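Local coordinates for protein putative metal-dependent isothiocyanate hydrolase SaxA (Pectobacterium carotovorum, PDB 6BRM) that probably hydrolyses isothiocyanates as a zinc-dependent enzyme of the metallo-beta-lactamase superfamily, at residues B[10-15]-B[19-24]; B[62-67]-B[149-154]; B[113-116]-B[120-123]. All blocks are in the same frame, centred on the assembly; numbering follows the deposited sequence.

Interaction 1 closes first along the chain. It is the tight hairpin of residues 10-15 and 19-24 in the N-terminal sheet. Interaction 2 opens afterwards: strand 62-64 lies beside strand 18-22 in that sheet, and segment 62-67 meets 149-154 of the second sheet, closing a loop of 81 residues. Interaction 3, the hairpin of 113-116 and 120-123, is nested inside this loop. Strand 120-124 runs beside strand 148-152, and Ile121 packs on Phe151. Interactions 1 and 2 touch directly through Asp23 and Thr66, close to the zinc ions. Interactions 1 and 3 do not touch. Interaction 2 thus joins the two sheets of the sandwich, and each hairpin belongs to one of them.

Interaction 1 of 3, residues B[10-15]-B[19-24]; sequences TLVLQY and KFLIDP
Leu11 and Ile22 meet through their terminal methyls, CD1 to CD1 at 3.4 Å. CG of Leu11 sits between its backbone N and carbonyl carbon (chi1 42°), which brings CD1 over Ile22. Ile22 CD1 also reaches Leu13 CB, at 3.9 Å. Val12 CG1 lies 3.6 Å from Leu21 CD1, and next to this pair Gln14 lays OE1 across the aliphatic chain of Lys19, 3.3 Å from its CG. The strands form an antiparallel beta hairpin in one of the two sheets of the metallo-beta-lactamase sandwich. Leu11-Ile22 and Leu13-Phe20 are its hydrogen-bonded pairs. Ile22 N donates to Leu11 O at 2.9 Å, while the return bond from Leu11 N to Ile22 O is weak. Where the hairpin opens into loop, Thr10 OG1 donates to Asp23 O at 2.7 Å, in the carbonyl plane. Leu13 and Phe20 face the second sheet, touching Ile161 and Phe151. Strands 2-7 and 62-64 border the hairpin on either side. The carboxylate of Asp23 turns away from Thr10, and its OD2 is hydrogen-bonded to Thr66 and to the zinc ligand His72.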
loop_
_atom_site.group_PDB
_atom_site.type_symbol
_atom_site.label_atom_id
_atom_site.label_comp_id
_atom_site.label_asym_id
_atom_site.label_seq_id
_atom_site.Cartn_x
_atom_site.Cartn_y
_atom_site.Cartn_z
ATOM N N THR B 10 -11.556 -5.277 -19.747
ATOM C CA THR B 10 -11.286 -4.706 -21.059
ATOM C C THR B 10 -12.261 -3.561 -21.334
ATOM O O THR B 10 -13.468 -3.685 -21.097
ATOM C CB THR B 10 -11.390 -5.769 -22.168
ATOM O OG1 THR B 10 -10.641 -6.930 -21.783
ATOM C CG2 THR B 10 -10.857 -5.241 -23.496
ATOM N N LEU B 11 -11.715 -2.441 -21.804
ATOM C CA LEU B 11 -12.506 -1.254 -22.120
ATOM C C LEU B 11 -11.720 -0.303 -23.010
ATOM O O LEU B 11 -10.485 -0.289 -22.966
ATOM C CB LEU B 11 -12.961 -0.547 -20.837
ATOM C CG LEU B 11 -11.974 -0.382 -19.671
ATOM C CD1 LEU B 11 -11.194 0.918 -19.780
ATOM C CD2 LEU B 11 -12.710 -0.437 -18.339
ATOM N N VAL B 12 -12.439 0.464 -23.832
ATOM C CA VAL B 12 -11.834 1.538 -24.625
ATOM C C VAL B 12 -12.307 2.884 -24.089
ATOM O O VAL B 12 -13.478 3.045 -23.735
ATOM C CB VAL B 12 -12.075 1.406 -26.155
ATOM C CG1 VAL B 12 -11.449 0.120 -26.670
ATOM C CG2 VAL B 12 -13.550 1.452 -26.531
ATOM N N LEU B 13 -11.373 3.832 -24.027
ATOM C CA LEU B 13 -11.564 5.115 -23.358
ATOM C C LEU B 13 -11.107 6.237 -24.277
ATOM O O LEU B 13 -9.902 6.407 -24.492
ATOM C CB LEU B 13 -10.753 5.133 -22.057
ATOM C CG LEU B 13 -10.603 6.442 -21.274
ATOM C CD1 LEU B 13 -11.946 7.128 -21.051
ATOM C CD2 LEU B 13 -9.908 6.176 -19.946
ATOM N N GLN B 14 -12.064 6.984 -24.831
ATOM C CA GLN B 14 -11.756 8.178 -25.618
ATOM C C GLN B 14 -11.653 9.379 -24.672
ATOM O O GLN B 14 -12.665 9.859 -24.159
ATOM C CB GLN B 14 -12.801 8.410 -26.712
ATOM C CG GLN B 14 -12.411 9.516 -27.693
ATOM C CD GLN B 14 -12.929 9.314 -29.112
ATOM O OE1 GLN B 14 -13.068 8.187 -29.594
ATOM N NE2 GLN B 14 -13.192 10.420 -29.799
ATOM N N TYR B 15 -10.422 9.840 -24.436
ATOM C CA TYR B 15 -10.125 10.864 -23.426
ATOM C C TYR B 15 -9.175 11.921 -23.997
ATOM O O TYR B 15 -8.059 11.596 -24.419
ATOM C CB TYR B 15 -9.498 10.196 -22.193
ATOM C CG TYR B 15 -9.457 11.062 -20.946
ATOM C CD1 TYR B 15 -8.502 12.069 -20.797
ATOM C CD2 TYR B 15 -10.359 10.860 -19.902
ATOM C CE1 TYR B 15 -8.458 12.857 -19.657
ATOM C CE2 TYR B 15 -10.320 11.647 -18.757
ATOM C CZ TYR B 15 -9.364 12.643 -18.641
ATOM O OH TYR B 15 -9.313 13.430 -17.518
ATOM N N LYS B 19 -7.627 7.907 -27.993
ATOM C CA LYS B 19 -8.270 6.629 -27.662
ATOM C C LYS B 19 -7.263 5.645 -27.068
ATOM O O LYS B 19 -6.145 5.519 -27.568
ATOM C CB LYS B 19 -8.890 6.006 -28.909
ATOM C CG LYS B 19 -10.100 6.748 -29.450
ATOM C CD LYS B 19 -10.818 5.933 -30.519
ATOM C CE LYS B 19 -11.692 4.842 -29.912
ATOM N NZ LYS B 19 -12.371 4.008 -30.943
ATOM N N PHE B 20 -7.676 4.951 -26.008
ATOM C CA PHE B 20 -6.868 3.913 -25.365
ATOM C C PHE B 20 -7.665 2.622 -25.299
ATOM O O PHE B 20 -8.894 2.655 -25.265
ATOM C CB PHE B 20 -6.489 4.320 -23.938
ATOM C CG PHE B 20 -5.878 5.683 -23.838
ATOM C CD1 PHE B 20 -4.564 5.899 -24.244
ATOM C CD2 PHE B 20 -6.611 6.754 -23.348
ATOM C CE1 PHE B 20 -3.991 7.158 -24.157
ATOM C CE2 PHE B 20 -6.044 8.017 -23.259
ATOM C CZ PHE B 20 -4.733 8.219 -23.663
ATOM N N LEU B 21 -6.952 1.496 -25.282
ATOM C CA LEU B 21 -7.533 0.184 -25.013
ATOM C C LEU B 21 -6.845 -0.354 -23.764
ATOM O O LEU B 21 -5.672 -0.719 -23.815
ATOM C CB LEU B 21 -7.321 -0.749 -26.214
ATOM C CG LEU B 21 -7.692 -2.237 -26.112
ATOM C CD1 LEU B 21 -9.151 -2.464 -25.749
ATOM C CD2 LEU B 21 -7.363 -2.932 -27.425
ATOM N N ILE B 22 -7.573 -0.383 -22.646
ATOM C CA ILE B 22 -7.024 -0.826 -21.364
ATOM C C ILE B 22 -7.315 -2.312 -21.175
ATOM O O ILE B 22 -8.471 -2.728 -21.258
ATOM C CB ILE B 22 -7.607 -0.011 -20.176
ATOM C CG1 ILE B 22 -7.206 1.474 -20.284
ATOM C CG2 ILE B 22 -7.155 -0.592 -18.834
ATOM C CD1 ILE B 22 -8.290 2.379 -20.830
ATOM N N ASP B 23 -6.262 -3.094 -20.917
ATOM C CA ASP B 23 -6.359 -4.520 -20.571
ATOM C C ASP B 23 -7.124 -5.374 -21.601
ATOM O O ASP B 23 -8.229 -5.849 -21.319
ATOM C CB ASP B 23 -6.964 -4.680 -19.169
ATOM C CG ASP B 23 -6.102 -4.053 -18.083
ATOM O OD1 ASP B 23 -5.160 -3.300 -18.412
ATOM O OD2 ASP B 23 -6.370 -4.316 -16.892
ATOM N N PRO B 24 -6.530 -5.586 -22.791
ATOM C CA PRO B 24 -7.229 -6.330 -23.846
ATOM C C PRO B 24 -7.284 -7.854 -23.629
ATOM O O PRO B 24 -6.248 -8.524 -23.652
ATOM C CB PRO B 24 -6.440 -5.979 -25.124
ATOM C CG PRO B 24 -5.285 -5.125 -24.706
ATOM C CD PRO B 24 -5.181 -5.175 -23.215
#

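Interaction 2 of 3, residues B[62-67]-B[149-154]; sequences AVILTH and LVFTHH. With ZN (zinc ion), chain L.
Thr66 and Leu149 hold the nearest CA atoms of the two segments, 8.0 Å apart. The backbones stay well separated and share no pairing. Strand 62-64, just before Thr66, belongs to the sheet of the N-terminal hairpin, strand 148-152 to the other. This is sheet-on-sheet packing in the core of the metallo-beta-lactamase sandwich, and side chains alone bridge it. Ile64, Leu149 and Phe151 all point their CB atoms toward the opposite segment. Ile64 uses both branches. Its CG2 methyl lies 3.5 Å from Leu149 CD1, and the two side chains pass in opposite senses. The extended longer branch (chi2 176°) carries CD1 to the edge of the Phe151 ring, in plane, 3.8 Å from CZ. Thr66 CG2 touches Leu149 CD1 more loosely, at 4.2 Å, and is turned to the apolar side while OG1 faces the metal site. That hydroxyl accepts a hydrogen bond from His67 ND1 at 2.9 Å, lying in the plane of the imidazole. It is also hydrogen-bonded to Asp23 OD2. The other ring nitrogen, His67 NE2, binds zinc at 2.2 Å. His69, His128, Asp164 and a water complete this site. With NE2 on the metal and ND1 on Thr66, the His67 ring is held at both nitrogens and its rotation is fixed. Thr66 thus acts as a second-shell residue, joining the apolar core through its methyl and the zinc ligand through its hydroxyl.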
loop_
_atom_site.group_PDB
_atom_site.type_symbol
_atom_site.label_atom_id
_atom_site.label_comp_id
_atom_site.label_asym_id
_atom_site.label_seq_id
_atom_site.Cartn_x
_atom_site.Cartn_y
_atom_site.Cartn_z
ATOM N N ALA B 62 -2.860 3.976 -28.149
ATOM C CA ALA B 62 -1.993 3.109 -27.347
ATOM C C ALA B 62 -2.786 2.137 -26.475
ATOM O O ALA B 62 -3.943 2.384 -26.148
ATOM C CB ALA B 62 -1.068 3.953 -26.481
ATOM N N VAL B 63 -2.135 1.034 -26.110
ATOM C CA VAL B 63 -2.694 0.022 -25.214
ATOM C C VAL B 63 -2.104 0.246 -23.820
ATOM O O VAL B 63 -0.944 0.641 -23.694
ATOM C CB VAL B 63 -2.359 -1.403 -25.726
ATOM C CG1 VAL B 63 -2.840 -2.477 -24.762
ATOM C CG2 VAL B 63 -2.971 -1.636 -27.105
ATOM N N ILE B 64 -2.901 -0.002 -22.780
ATOM C CA ILE B 64 -2.442 0.138 -21.394
ATOM C C ILE B 64 -2.694 -1.172 -20.640
ATOM O O ILE B 64 -3.833 -1.628 -20.560
ATOM C CB ILE B 64 -3.125 1.323 -20.668
ATOM C CG1 ILE B 64 -3.094 2.590 -21.543
ATOM C CG2 ILE B 64 -2.434 1.598 -19.333
ATOM C CD1 ILE B 64 -3.832 3.780 -20.965
ATOM N N LEU B 65 -1.623 -1.767 -20.106
ATOM C CA LEU B 65 -1.691 -2.998 -19.309
ATOM C C LEU B 65 -1.444 -2.680 -17.835
ATOM O O LEU B 65 -0.343 -2.252 -17.469
ATOM C CB LEU B 65 -0.640 -4.012 -19.784
ATOM C CG LEU B 65 -0.984 -5.001 -20.907
ATOM C CD1 LEU B 65 -1.967 -4.431 -21.918
ATOM C CD2 LEU B 65 0.293 -5.453 -21.605
ATOM N N THR B 66 -2.464 -2.907 -17.004
ATOM C CA THR B 66 -2.343 -2.756 -15.551
ATOM C C THR B 66 -1.469 -3.866 -14.966
ATOM O O THR B 66 -0.707 -3.629 -14.030
ATOM C CB THR B 66 -3.716 -2.777 -14.849
ATOM O OG1 THR B 66 -4.383 -4.022 -15.104
ATOM C CG2 THR B 66 -4.584 -1.617 -15.327
ATOM N N HIS B 67 -1.618 -5.074 -15.511
ATOM C CA HIS B 67 -0.758 -6.223 -15.198
ATOM C C HIS B 67 -0.968 -7.334 -16.239
ATOM O O HIS B 67 -1.822 -7.205 -17.122
ATOM C CB HIS B 67 -0.990 -6.742 -13.764
ATOM C CG HIS B 67 -2.388 -7.205 -13.480
ATOM N ND1 HIS B 67 -3.509 -6.528 -13.908
ATOM C CD2 HIS B 67 -2.842 -8.257 -12.757
ATOM C CE1 HIS B 67 -4.592 -7.156 -13.483
ATOM N NE2 HIS B 67 -4.216 -8.211 -12.783
ATOM N N LEU B 149 -5.102 3.481 -12.509
ATOM C CA LEU B 149 -4.805 4.551 -13.469
ATOM C C LEU B 149 -5.769 5.712 -13.286
ATOM O O LEU B 149 -6.983 5.521 -13.373
ATOM C CB LEU B 149 -4.942 4.049 -14.905
ATOM C CG LEU B 149 -4.124 2.844 -15.348
ATOM C CD1 LEU B 149 -4.648 2.339 -16.685
ATOM C CD2 LEU B 149 -2.651 3.204 -15.443
ATOM N N VAL B 150 -5.228 6.903 -13.036
ATOM C CA VAL B 150 -6.013 8.137 -13.017
ATOM C C VAL B 150 -5.720 8.885 -14.310
ATOM O O VAL B 150 -4.590 8.861 -14.789
ATOM C CB VAL B 150 -5.670 9.015 -11.792
ATOM C CG1 VAL B 150 -6.467 10.316 -11.806
ATOM C CG2 VAL B 150 -5.925 8.246 -10.497
ATOM N N PHE B 151 -6.741 9.522 -14.880
ATOM C CA PHE B 151 -6.587 10.363 -16.070
ATOM C C PHE B 151 -7.028 11.782 -15.733
ATOM O O PHE B 151 -8.147 11.986 -15.270
ATOM C CB PHE B 151 -7.421 9.820 -17.228
ATOM C CG PHE B 151 -6.889 8.549 -17.819
ATOM C CD1 PHE B 151 -7.246 7.319 -17.293
ATOM C CD2 PHE B 151 -6.036 8.584 -18.916
ATOM C CE1 PHE B 151 -6.757 6.141 -17.843
ATOM C CE2 PHE B 151 -5.539 7.415 -19.470
ATOM C CZ PHE B 151 -5.900 6.190 -18.933
ATOM N N THR B 152 -6.151 12.752 -15.989
ATOM C CA THR B 152 -6.352 14.151 -15.600
ATOM C C THR B 152 -6.160 15.037 -16.829
ATOM O O THR B 152 -5.217 14.837 -17.597
ATOM C CB THR B 152 -5.388 14.518 -14.436
ATOM O OG1 THR B 152 -6.052 14.287 -13.187
ATOM C CG2 THR B 152 -4.910 15.965 -14.468
ATOM N N HIS B 153 -7.070 15.997 -17.005
ATOM C CA HIS B 153 -7.027 16.982 -18.100
ATOM C C HIS B 153 -8.126 18.025 -17.870
ATOM O O HIS B 153 -9.207 17.679 -17.398
ATOM C CB HIS B 153 -7.258 16.304 -19.460
ATOM C CG HIS B 153 -6.818 17.120 -20.639
ATOM N ND1 HIS B 153 -7.498 18.236 -21.074
ATOM C CD2 HIS B 153 -5.777 16.966 -21.489
ATOM C CE1 HIS B 153 -6.887 18.745 -22.127
ATOM N NE2 HIS B 153 -5.837 17.993 -22.398
ATOM N N HIS B 154 -7.850 19.291 -18.179
ATOM C CA HIS B 154 -8.919 20.307 -18.337
ATOM C C HIS B 154 -9.795 19.965 -19.562
ATOM O O HIS B 154 -9.433 19.108 -20.360
ATOM C CB HIS B 154 -8.343 21.737 -18.416
ATOM C CG HIS B 154 -7.530 22.023 -19.647
ATOM N ND1 HIS B 154 -7.997 22.812 -20.677
ATOM C CD2 HIS B 154 -6.272 21.656 -19.997
ATOM C CE1 HIS B 154 -7.070 22.906 -21.615
ATOM N NE2 HIS B 154 -6.014 22.211 -21.228
HETATM ZN ZN ZN L . -5.424 -9.767 -11.779
HETATM O O HOH W 1 -6.708 -11.101 -12.943
#

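Interaction 3 of 3, residues B[113-116]-B[120-123]; sequences NHFV and TIYK
Asn113 and Ile121 are joined by backbone and side-chain hydrogen bonds in a beta hairpin. Its first strand, 112-114, is weakly bonded and is the outermost of its sheet in this chain. Strand 120-124 continues inward to strand 148-152 of the metallo-beta-lactamase sandwich. The contact lies away from the zinc sites. Among the polar contacts, Ile121 N donates to Asn113 O at 3.1 Å. The return bond, from Asn113 N to Ile121 O, is weak and bent, at 121°. In addition, Asn113 ND2 donates to the same Ile121 O at 2.8 Å, nearly straight and with the acceptor in the amide plane. CG lies beside the backbone N (chi1 -53°), which lets both nitrogens reach one oxygen. ND2 has a second acceptor in Lys110 O, so both partners hold the same amide nitrogen. The apolar contact is between Ile121 and Phe115: CD1 of Ile121 meets the edge of the Phe115 ring, 4.0 Å from CE2. The remaining contacts involve the rings of His114 and Tyr122. His114 and Thr120 run alongside each other. The planes of the His114 and Tyr122 rings are nearly perpendicular, at 87°, with His114 CE1 3.8 Å from Tyr122 OH. Between them Thr120 CG2 lies over a face of the Tyr122 ring, toward its rim, and 3.4 Å from His114 ND1.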
loop_
_atom_site.group_PDB
_atom_site.type_symbol
_atom_site.label_atom_id
_atom_site.label_comp_id
_atom_site.label_asym_id
_atom_site.label_seq_id
_atom_site.Cartn_x
_atom_site.Cartn_y
_atom_site.Cartn_z
ATOM N N ASN B 113 2.869 10.904 -15.149
ATOM C CA ASN B 113 3.181 10.951 -16.584
ATOM C C ASN B 113 2.522 12.171 -17.238
ATOM O O ASN B 113 1.452 12.072 -17.851
ATOM C CB ASN B 113 2.761 9.650 -17.285
ATOM C CG ASN B 113 3.337 8.410 -16.621
ATOM O OD1 ASN B 113 4.390 7.909 -17.015
ATOM N ND2 ASN B 113 2.656 7.923 -15.593
ATOM N N HIS B 114 3.191 13.317 -17.102
ATOM C CA HIS B 114 2.700 14.598 -17.613
ATOM C C HIS B 114 3.089 14.736 -19.074
ATOM O O HIS B 114 4.278 14.743 -19.398
ATOM C CB HIS B 114 3.292 15.765 -16.807
ATOM C CG HIS B 114 3.043 15.667 -15.334
ATOM N ND1 HIS B 114 1.912 16.178 -14.734
ATOM C CD2 HIS B 114 3.768 15.097 -14.343
ATOM C CE1 HIS B 114 1.956 15.936 -13.436
ATOM N NE2 HIS B 114 3.070 15.276 -13.173
ATOM N N PHE B 115 2.090 14.825 -19.951
ATOM C CA PHE B 115 2.321 15.017 -21.389
ATOM C C PHE B 115 2.039 16.470 -21.749
ATOM O O PHE B 115 1.175 17.109 -21.139
ATOM C CB PHE B 115 1.449 14.067 -22.216
ATOM C CG PHE B 115 1.734 12.617 -21.959
ATOM C CD1 PHE B 115 2.892 12.026 -22.460
ATOM C CD2 PHE B 115 0.860 11.839 -21.207
ATOM C CE1 PHE B 115 3.170 10.687 -22.221
ATOM C CE2 PHE B 115 1.131 10.502 -20.963
ATOM C CZ PHE B 115 2.287 9.925 -21.471
ATOM N N VAL B 116 2.769 16.979 -22.742
ATOM C CA VAL B 116 2.760 18.413 -23.085
ATOM C C VAL B 116 1.376 18.919 -23.538
ATOM O O VAL B 116 1.020 20.071 -23.291
ATOM C CB VAL B 116 3.865 18.747 -24.127
ATOM C CG1 VAL B 116 3.517 18.217 -25.517
ATOM C CG2 VAL B 116 4.139 20.243 -24.167
ATOM N N THR B 120 -2.458 14.173 -18.134
ATOM C CA THR B 120 -1.637 13.592 -17.082
ATOM C C THR B 120 -2.200 12.214 -16.756
ATOM O O THR B 120 -3.417 12.068 -16.610
ATOM C CB THR B 120 -1.663 14.467 -15.812
ATOM O OG1 THR B 120 -1.381 15.827 -16.160
ATOM C CG2 THR B 120 -0.639 13.990 -14.798
ATOM N N ILE B 121 -1.318 11.216 -16.644
ATOM C CA ILE B 121 -1.701 9.853 -16.266
ATOM C C ILE B 121 -0.910 9.448 -15.027
ATOM O O ILE B 121 0.311 9.322 -15.088
ATOM C CB ILE B 121 -1.438 8.848 -17.414
ATOM C CG1 ILE B 121 -2.387 9.128 -18.586
ATOM C CG2 ILE B 121 -1.617 7.407 -16.935
ATOM C CD1 ILE B 121 -2.032 8.388 -19.859
ATOM N N TYR B 122 -1.609 9.242 -13.914
ATOM C CA TYR B 122 -0.981 8.807 -12.665
ATOM C C TYR B 122 -1.164 7.301 -12.476
ATOM O O TYR B 122 -2.282 6.794 -12.601
ATOM C CB TYR B 122 -1.595 9.529 -11.466
ATOM C CG TYR B 122 -1.498 11.039 -11.489
ATOM C CD1 TYR B 122 -0.383 11.694 -10.961
ATOM C CD2 TYR B 122 -2.539 11.819 -12.000
ATOM C CE1 TYR B 122 -0.295 13.082 -10.962
ATOM C CE2 TYR B 122 -2.465 13.205 -12.001
ATOM C CZ TYR B 122 -1.340 13.834 -11.485
ATOM O OH TYR B 122 -1.264 15.206 -11.489
ATOM N N LYS B 123 -0.067 6.607 -12.163
ATOM C CA LYS B 123 -0.077 5.177 -11.853
ATOM C C LYS B 123 -0.244 5.008 -10.342
ATOM O O LYS B 123 0.480 5.638 -9.570
ATOM C CB LYS B 123 1.235 4.527 -12.317
ATOM C CG LYS B 123 1.299 3.014 -12.148
ATOM C CD LYS B 123 2.572 2.405 -12.733
ATOM C CE LYS B 123 3.830 2.754 -11.946
ATOM N NZ LYS B 123 3.789 2.253 -10.543
#